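Local coordinates for protein HcgC (Methanococcus maripaludis S2, PDB 5O4M) that probably transfers a methyl group from S-adenosylmethionine to a pyridinol precursor during biosynthesis of the iron-guanylylpyridinol (FeGP) cofactor, at residues A[17-22]-A[224-229]; A[65-70]-A[85-90]; A[108-113]-A[130-135]. All coordinates share one frame; numbering follows the deposited sequence.

Contact 1 of 3, residues A[17-22]-A[224-229]; sequences KIKDIV and ELNMSA
Ser228 OG has two polar partners, Lys17 NZ and Ser14 O. It accepts a hydrogen bond from Lys17 NZ at 2.7 Å, and Lys17 NZ reaches Ser14 O as well. Lys17 gets there by a bend at chi2 (-48°), which lays its methylenes along the carbonyl of Asn226, with CD 3.5 Å from Asn226 O. Lys19 NZ donates to Asn226 OD1 at 2.9 Å, nearly in line with the amide C=O. Two backbone bonds join the segments as well. Ile18 N meets Met227 O almost head-on at 3.0 Å. Lys19 N meets Leu225 O at 2.8 Å, a more bent bond whose donor is tilted from the carbonyl plane. The buried side is apolar. Ile18 CG2 touches Leu225 CD2 at 3.6 Å, the two side chains crossing at about a right angle. Ile21 CD1 reaches Ala229 CB at 3.6 Å. Helix 177-193 packs on Ile18, Ile21 and Val22. Lys17 is the N-cap residue, and its N donates to Asp20 OD2 at 3.0 Å from above the carboxylate plane. The arrangement is a helix N-terminus whose first two amides, of Ile18 and Lys19, donate to carbonyls of the type I beta turn Glu224 to Met227.

Contact 2 of 3, residues A[65-70]-A[85-90]; sequences CEEVII and GIKFMD
The Phe88 ring is met obliquely by Ile70, whose CG2 lies 3.6 Å from Phe88 CD1. Lys78 also touches the Phe88 side chain. Ile70 and Phe88 are bridged partners on one side of the sheet, and chi1 of -179°, with Phe88 CG anti to N, brings CD1 to Ile70. The second flat group is the Glu67 carboxylate. Its OE1 rests 3.6 Å from Lys87 CD, the two chains crossing at about a right angle, while its OE2 is bonded to Gln44. On the side of Ile70, Ile86 CG2 lies 3.9 Å from Ile70 CG1, and Ala58 of helix 54-61 packs against both residues. On the side of Ile69 and Lys87, the bent chain of Met89 brings CE to 3.8 Å from Ile69 CG2. Three backbone bonds alternate along the strands: Lys87 N to Val68 O, Ile70 N to Lys87 O at 2.7 Å, and Met89 N to Ile70 O. Where the strands diverge, a water accepts from Val68 N at 2.8 Å and from Lys87 NZ, and donates to Gly85 O at 2.6 Å. This is parallel pairing at the outermost strand of a Rossmann-like sheet, just ahead of Asp72, which binds S-adenosyl-L-homocysteine.

Contact 3 of 3, residues A[108-113]-A[130-135]; sequences LVIDLT and VLIVED. With SAH (S-adenosyl-L-homocysteine), chain E; 9KH (6-carboxy methyl-4-hydroxy-2-pyridinol), chain F.
Glu134 reaches past Asp111 and Leu112 to the ligand; CG lies anti to the backbone N (chi1 178°) and the chain runs extended from there. Its CB packs 3.5 Å from Asp111 O. CD comes near the amino group of S-adenosyl-L-homocysteine (SAH), and OE1 accepts a hydrogen bond from SAH N at 2.8 Å. OE1 also rests 3.6 Å from Leu112 CD2, while OE2 is salt-bridged to Lys29. Leu112 O takes a second bond from SAH N at 2.7 Å, so both segments hold it. Asp111 OD1 uses the syn lone pair for Thr113 OG1 at 2.7 Å and accepts Thr113 N from above the carboxylate plane at 3.2 Å, an Asx turn. Its OD2 is salt-bridged to Arg153. Replacing Asp111 by an alanine removes the acceptor shared by Thr113 N and OG1 and a carboxylate paired with Arg153, which would probably leave the turn freer to shift. Thr113 CG2 lies 3.4 Å from SAH C4, and Thr113 O accepts from O1 of the pyridinol at 3.3 Å. Four backbone bonds join the strands, ending with Glu134 N to Asp111 O. Adjacent parallel strands of a beta-alpha-beta unit, with ligands at their C-terminal ends, are characteristic of a Rossmann-like methyltransferase site.

Contacts 2 and 3 belong to the same seven-stranded sheet. They touch where Cys65 SG packs on Leu108 CD2, and their centres are about 15 Å apart. Contact 3 is fully buried in the middle of the sheet; some of its polar groups bind the ligands, others hold the turn beside them. Contact 2 holds the outermost strand; it is mainly apolar, with a lysine and a water at its more open end. Contact 1 lies apart, its centre about 27 Å from that of contact 3, on the opposite side of the chain's centre. It joins a helix start to a loop, with lysines at the surface and isoleucines inside. Both sheet contacts are nested within the chain loop that it closes.

Contact 1 of 3, residues A[17-22]-A[224-229]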
# COMPACT_ATOMS: atom_id res chain seq x y z
N LYS A 17 16.38 9.50 14.96
CA LYS A 17 17.50 8.93 14.23
C LYS A 17 17.30 7.49 14.24
O LYS A 17 16.58 7.04 15.08
CB LYS A 17 18.87 9.25 14.89
CG LYS A 17 19.12 10.68 15.22
CD LYS A 17 18.81 11.61 14.11
CE LYS A 17 19.26 13.02 14.41
NZ LYS A 17 18.95 13.94 13.28
N ILE A 18 17.97 6.77 13.35
CA ILE A 18 17.84 5.32 13.24
C ILE A 18 18.17 4.66 14.60
O ILE A 18 17.51 3.71 14.97
CB ILE A 18 18.73 4.74 12.10
CG1 ILE A 18 18.37 5.36 10.73
CG2 ILE A 18 18.60 3.22 12.00
CD1 ILE A 18 19.47 5.55 9.89
N LYS A 19 19.20 5.17 15.32
CA LYS A 19 19.59 4.63 16.63
C LYS A 19 18.46 4.76 17.68
O LYS A 19 18.37 3.94 18.59
CB LYS A 19 20.86 5.33 17.15
CG LYS A 19 20.67 6.77 17.60
CD LYS A 19 21.99 7.36 18.05
CE LYS A 19 21.83 8.62 18.86
NZ LYS A 19 23.15 9.17 19.28
N ASP A 20 17.62 5.80 17.56
CA ASP A 20 16.49 6.01 18.47
C ASP A 20 15.46 4.90 18.19
O ASP A 20 14.79 4.43 19.10
CB ASP A 20 15.85 7.38 18.26
CG ASP A 20 16.78 8.57 18.51
OD1 ASP A 20 17.77 8.41 19.25
OD2 ASP A 20 16.50 9.66 17.97
N ILE A 21 15.36 4.47 16.93
CA ILE A 21 14.42 3.40 16.53
C ILE A 21 14.93 2.04 17.05
O ILE A 21 14.18 1.24 17.62
CB ILE A 21 14.10 3.37 15.02
CG1 ILE A 21 13.76 4.79 14.49
CG2 ILE A 21 12.93 2.43 14.80
CD1 ILE A 21 13.54 5.01 13.03
N VAL A 22 16.19 1.81 16.88
CA VAL A 22 16.86 0.59 17.35
C VAL A 22 16.67 0.56 18.87
O VAL A 22 16.23 -0.44 19.42
CB VAL A 22 18.37 0.60 16.96
CG1 VAL A 22 19.14 -0.53 17.66
CG2 VAL A 22 18.54 0.48 15.44
N GLU A 224 26.76 5.09 11.62
CA GLU A 224 25.73 5.03 10.58
C GLU A 224 24.31 5.16 11.16
O GLU A 224 23.46 5.72 10.48
CB GLU A 224 25.87 3.80 9.72
CG GLU A 224 27.10 3.81 8.82
CD GLU A 224 27.44 2.49 8.16
OE1 GLU A 224 26.84 1.45 8.53
OE2 GLU A 224 28.28 2.50 7.24
N LEU A 225 24.07 4.69 12.40
CA LEU A 225 22.77 4.78 13.08
C LEU A 225 22.43 6.21 13.60
O LEU A 225 21.29 6.46 13.97
CB LEU A 225 22.71 3.81 14.26
CG LEU A 225 22.83 2.31 13.97
CD1 LEU A 225 22.70 1.52 15.26
CD2 LEU A 225 21.80 1.88 12.97
N ASN A 226 23.42 7.13 13.65
CA ASN A 226 23.20 8.52 14.09
C ASN A 226 22.47 9.34 13.01
O ASN A 226 22.06 10.46 13.27
CB ASN A 226 24.51 9.23 14.41
CG ASN A 226 25.15 8.83 15.71
OD1 ASN A 226 24.50 8.67 16.74
ND2 ASN A 226 26.48 8.78 15.74
N MET A 227 22.32 8.78 11.82
CA MET A 227 21.66 9.45 10.72
C MET A 227 20.14 9.60 11.02
O MET A 227 19.53 8.74 11.65
CB MET A 227 21.89 8.58 9.44
CG MET A 227 21.76 9.27 8.09
SD MET A 227 23.01 10.57 7.89
CE MET A 227 21.83 12.12 7.90
N SER A 228 19.54 10.71 10.55
CA SER A 228 18.11 10.96 10.68
C SER A 228 17.47 9.80 9.98
O SER A 228 17.97 9.36 8.93
CB SER A 228 17.69 12.23 9.96
OG SER A 228 18.03 13.34 10.76
N ALA A 229 16.39 9.27 10.53
CA ALA A 229 15.76 8.15 9.86
C ALA A 229 15.21 8.56 8.50
O ALA A 229 15.26 7.76 7.54
CB ALA A 229 14.66 7.59 10.72

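Contact 2 of 3, residues A[65-70]-A[85-90]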
# COMPACT_ATOMS: atom_id res chain seq x y z
N CYS A 65 21.01 -10.29 37.70
CA CYS A 65 21.96 -11.36 37.42
C CYS A 65 23.35 -10.94 37.88
O CYS A 65 23.84 -9.90 37.47
CB CYS A 65 21.94 -11.73 35.95
SG CYS A 65 20.29 -12.15 35.32
N GLU A 66 23.97 -11.74 38.75
CA GLU A 66 25.30 -11.45 39.31
C GLU A 66 26.35 -11.40 38.23
O GLU A 66 27.17 -10.48 38.21
CB GLU A 66 25.69 -12.50 40.36
CG GLU A 66 24.75 -12.53 41.55
CD GLU A 66 25.07 -13.58 42.59
OE1 GLU A 66 26.11 -14.26 42.45
OE2 GLU A 66 24.26 -13.72 43.54
N GLU A 67 26.31 -12.37 37.31
CA GLU A 67 27.22 -12.45 36.18
C GLU A 67 26.37 -12.56 34.91
O GLU A 67 25.45 -13.36 34.86
CB GLU A 67 28.16 -13.66 36.31
CG GLU A 67 29.13 -13.76 35.13
CD GLU A 67 30.23 -14.77 35.32
OE1 GLU A 67 31.42 -14.43 35.10
OE2 GLU A 67 29.91 -15.92 35.69
N VAL A 68 26.69 -11.74 33.90
CA VAL A 68 25.98 -11.74 32.61
C VAL A 68 27.05 -11.95 31.55
O VAL A 68 28.00 -11.15 31.45
CB VAL A 68 25.16 -10.47 32.33
CG1 VAL A 68 24.50 -10.55 30.96
CG2 VAL A 68 24.11 -10.25 33.40
N ILE A 69 26.90 -13.03 30.76
CA ILE A 69 27.85 -13.37 29.70
C ILE A 69 27.20 -13.33 28.33
O ILE A 69 26.17 -13.98 28.11
CB ILE A 69 28.46 -14.76 29.94
CG1 ILE A 69 29.13 -14.87 31.33
CG2 ILE A 69 29.47 -15.12 28.85
CD1 ILE A 69 29.18 -16.26 31.90
N ILE A 70 27.79 -12.58 27.42
CA ILE A 70 27.29 -12.50 26.06
C ILE A 70 28.19 -13.49 25.30
O ILE A 70 29.40 -13.43 25.47
CB ILE A 70 27.40 -11.10 25.41
CG1 ILE A 70 26.16 -10.34 25.67
CG2 ILE A 70 27.67 -11.20 23.84
CD1 ILE A 70 24.98 -10.66 24.68
N GLY A 85 30.48 -4.35 32.56
CA GLY A 85 29.99 -5.33 33.52
C GLY A 85 29.62 -6.65 32.85
O GLY A 85 29.57 -7.69 33.50
N ILE A 86 29.37 -6.62 31.55
CA ILE A 86 29.01 -7.81 30.80
C ILE A 86 30.29 -8.46 30.31
O ILE A 86 31.16 -7.77 29.80
CB ILE A 86 28.11 -7.45 29.59
CG1 ILE A 86 26.89 -6.58 30.00
CG2 ILE A 86 27.63 -8.71 28.86
CD1 ILE A 86 26.46 -5.66 28.91
N LYS A 87 30.39 -9.77 30.45
CA LYS A 87 31.54 -10.53 30.01
C LYS A 87 31.24 -11.04 28.61
O LYS A 87 30.12 -11.45 28.32
CB LYS A 87 31.84 -11.71 30.95
CG LYS A 87 32.67 -11.31 32.18
CD LYS A 87 31.89 -11.29 33.48
CE LYS A 87 32.43 -10.31 34.50
NZ LYS A 87 31.36 -9.81 35.41
N PHE A 88 32.24 -11.01 27.73
CA PHE A 88 32.09 -11.48 26.36
C PHE A 88 32.96 -12.73 26.17
O PHE A 88 34.09 -12.74 26.61
CB PHE A 88 32.51 -10.40 25.34
CG PHE A 88 32.34 -10.85 23.91
CD1 PHE A 88 31.14 -10.67 23.25
CD2 PHE A 88 33.38 -11.49 23.23
CE1 PHE A 88 30.98 -11.10 21.94
CE2 PHE A 88 33.21 -11.92 21.92
CZ PHE A 88 32.02 -11.73 21.28
N MET A 89 32.41 -13.75 25.50
CA MET A 89 33.08 -14.99 25.19
C MET A 89 32.75 -15.36 23.75
O MET A 89 31.59 -15.29 23.38
CB MET A 89 32.57 -16.13 26.07
CG MET A 89 32.95 -16.03 27.49
SD MET A 89 33.14 -17.66 28.26
CE MET A 89 31.55 -18.28 28.17
N ASP A 90 33.74 -15.76 22.92
CA ASP A 90 33.40 -16.15 21.55
C ASP A 90 32.93 -17.62 21.69
O ASP A 90 33.19 -18.27 22.71
CB ASP A 90 34.52 -15.93 20.51
CG ASP A 90 35.68 -16.89 20.57
OD1 ASP A 90 36.20 -17.12 21.66
OD2 ASP A 90 36.14 -17.34 19.49
O HOH W 1 28.78 -10.01 34.41

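Contact 3 of 3, residues A[108-113]-A[130-135]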
# COMPACT_ATOMS: atom_id res chain seq x y z
N LEU A 108 20.17 -19.03 33.79
CA LEU A 108 19.36 -18.30 32.82
C LEU A 108 20.11 -18.37 31.49
O LEU A 108 21.28 -18.00 31.40
CB LEU A 108 19.14 -16.84 33.21
CG LEU A 108 18.44 -15.95 32.16
CD1 LEU A 108 17.05 -16.45 31.83
CD2 LEU A 108 18.37 -14.51 32.65
N VAL A 109 19.43 -18.86 30.46
CA VAL A 109 20.01 -18.94 29.14
C VAL A 109 19.02 -18.23 28.23
O VAL A 109 17.83 -18.48 28.35
CB VAL A 109 20.28 -20.37 28.65
CG1 VAL A 109 20.73 -20.35 27.18
CG2 VAL A 109 21.33 -21.06 29.53
N ILE A 110 19.51 -17.38 27.34
CA ILE A 110 18.67 -16.65 26.38
C ILE A 110 19.32 -16.82 25.01
O ILE A 110 20.47 -16.44 24.84
CB ILE A 110 18.46 -15.15 26.73
CG1 ILE A 110 17.85 -15.03 28.16
CG2 ILE A 110 17.55 -14.49 25.69
CD1 ILE A 110 17.56 -13.72 28.64
N ASP A 111 18.60 -17.40 24.04
CA ASP A 111 19.10 -17.57 22.69
C ASP A 111 18.43 -16.51 21.79
O ASP A 111 17.24 -16.60 21.51
CB ASP A 111 18.81 -18.97 22.12
CG ASP A 111 19.14 -19.03 20.64
OD1 ASP A 111 20.18 -18.49 20.24
OD2 ASP A 111 18.34 -19.59 19.88
N LEU A 112 19.21 -15.51 21.35
CA LEU A 112 18.76 -14.43 20.48
C LEU A 112 19.33 -14.55 19.06
O LEU A 112 19.15 -13.65 18.25
CB LEU A 112 19.22 -13.08 21.05
CG LEU A 112 18.80 -12.76 22.48
CD1 LEU A 112 19.42 -11.47 22.90
CD2 LEU A 112 17.31 -12.68 22.64
N THR A 113 20.01 -15.66 18.74
CA THR A 113 20.63 -15.85 17.43
C THR A 113 19.62 -16.02 16.23
O THR A 113 19.96 -15.65 15.09
CB THR A 113 21.64 -17.01 17.51
OG1 THR A 113 20.96 -18.26 17.70
CG2 THR A 113 22.68 -16.78 18.59
N VAL A 130 15.64 -21.10 33.81
CA VAL A 130 14.87 -20.47 32.74
C VAL A 130 15.60 -20.47 31.40
O VAL A 130 16.78 -20.14 31.33
CB VAL A 130 14.54 -19.02 33.15
CG1 VAL A 130 13.71 -18.31 32.07
CG2 VAL A 130 13.83 -18.97 34.51
N LEU A 131 14.88 -20.83 30.35
CA LEU A 131 15.34 -20.83 28.99
C LEU A 131 14.41 -19.90 28.20
O LEU A 131 13.21 -20.15 28.22
CB LEU A 131 15.22 -22.21 28.33
CG LEU A 131 15.55 -22.21 26.82
CD1 LEU A 131 16.92 -21.60 26.57
CD2 LEU A 131 15.49 -23.60 26.24
N ILE A 132 14.95 -18.84 27.50
CA ILE A 132 14.16 -17.94 26.65
C ILE A 132 14.80 -18.06 25.21
O ILE A 132 16.00 -17.83 25.06
CB ILE A 132 14.07 -16.46 27.12
CG1 ILE A 132 13.33 -16.34 28.46
CG2 ILE A 132 13.34 -15.59 26.07
CD1 ILE A 132 13.59 -15.09 29.14
N VAL A 133 14.01 -18.43 24.18
CA VAL A 133 14.49 -18.54 22.81
C VAL A 133 13.76 -17.48 22.01
O VAL A 133 12.54 -17.44 22.01
CB VAL A 133 14.25 -19.93 22.19
CG1 VAL A 133 14.77 -19.97 20.75
CG2 VAL A 133 14.89 -21.03 23.02
N GLU A 134 14.49 -16.60 21.31
CA GLU A 134 13.84 -15.58 20.49
C GLU A 134 13.32 -16.22 19.21
O GLU A 134 14.09 -16.85 18.49
CB GLU A 134 14.80 -14.45 20.11
CG GLU A 134 14.13 -13.41 19.22
CD GLU A 134 14.75 -12.03 19.23
OE1 GLU A 134 15.98 -11.93 19.41
OE2 GLU A 134 14.01 -11.06 18.96
N ASP A 135 12.07 -16.05 18.91
CA ASP A 135 11.50 -16.62 17.68
C ASP A 135 11.79 -15.59 16.58
O ASP A 135 11.30 -14.47 16.70
CB ASP A 135 9.99 -16.84 17.83
CG ASP A 135 9.27 -17.36 16.61
OD1 ASP A 135 9.94 -17.69 15.61
OD2 ASP A 135 8.03 -17.53 16.69
N SAH E . 17.70 -11.65 17.19
CA SAH E . 18.64 -10.55 16.90
CB SAH E . 19.31 -10.81 15.54
CG SAH E . 20.27 -12.00 15.61
SD SAH E . 21.48 -12.06 14.34
C SAH E . 17.88 -9.27 16.82
O SAH E . 18.52 -8.23 16.88
OXT SAH E . 16.64 -9.28 16.70
C5' SAH E . 22.50 -13.41 14.83
C4' SAH E . 23.53 -12.97 15.90
O4' SAH E . 23.95 -14.12 16.64
C3' SAH E . 24.80 -12.44 15.25
O3' SAH E . 25.52 -11.55 16.16
C2' SAH E . 25.60 -13.71 14.97
O2' SAH E . 27.01 -13.48 14.82
C1' SAH E . 25.30 -14.50 16.24
N9 SAH E . 25.31 -15.96 16.05
C8 SAH E . 24.88 -16.67 14.98
N7 SAH E . 25.04 -18.00 15.23
C5 SAH E . 25.57 -18.14 16.49
C6 SAH E . 25.99 -19.25 17.41
N6 SAH E . 25.89 -20.56 17.04
N1 SAH E . 26.49 -18.95 18.62
C2 SAH E . 26.61 -17.66 19.03
N3 SAH E . 26.25 -16.61 18.25
C4 SAH E . 25.72 -16.78 17.01
C2 9KH F . 17.91 -13.45 12.45
C3 9KH F . 17.16 -12.36 12.02
C4 9KH F . 17.55 -11.72 10.83
C6 9KH F . 19.36 -13.26 10.55
O1 9KH F . 17.52 -14.07 13.60
N5 9KH F . 18.62 -12.18 10.14
C7 9KH F . 19.02 -13.92 11.73
O8 9KH F . 20.43 -13.66 9.81
C9 9KH F . 15.98 -11.97 12.90
C10 9KH F . 16.86 -10.49 10.26
C12 9KH F . 17.23 -9.29 11.14
O13 9KH F . 18.35 -9.20 11.71
O14 9KH F . 16.36 -8.39 11.28
O HOH W 2 16.64 -17.81 18.43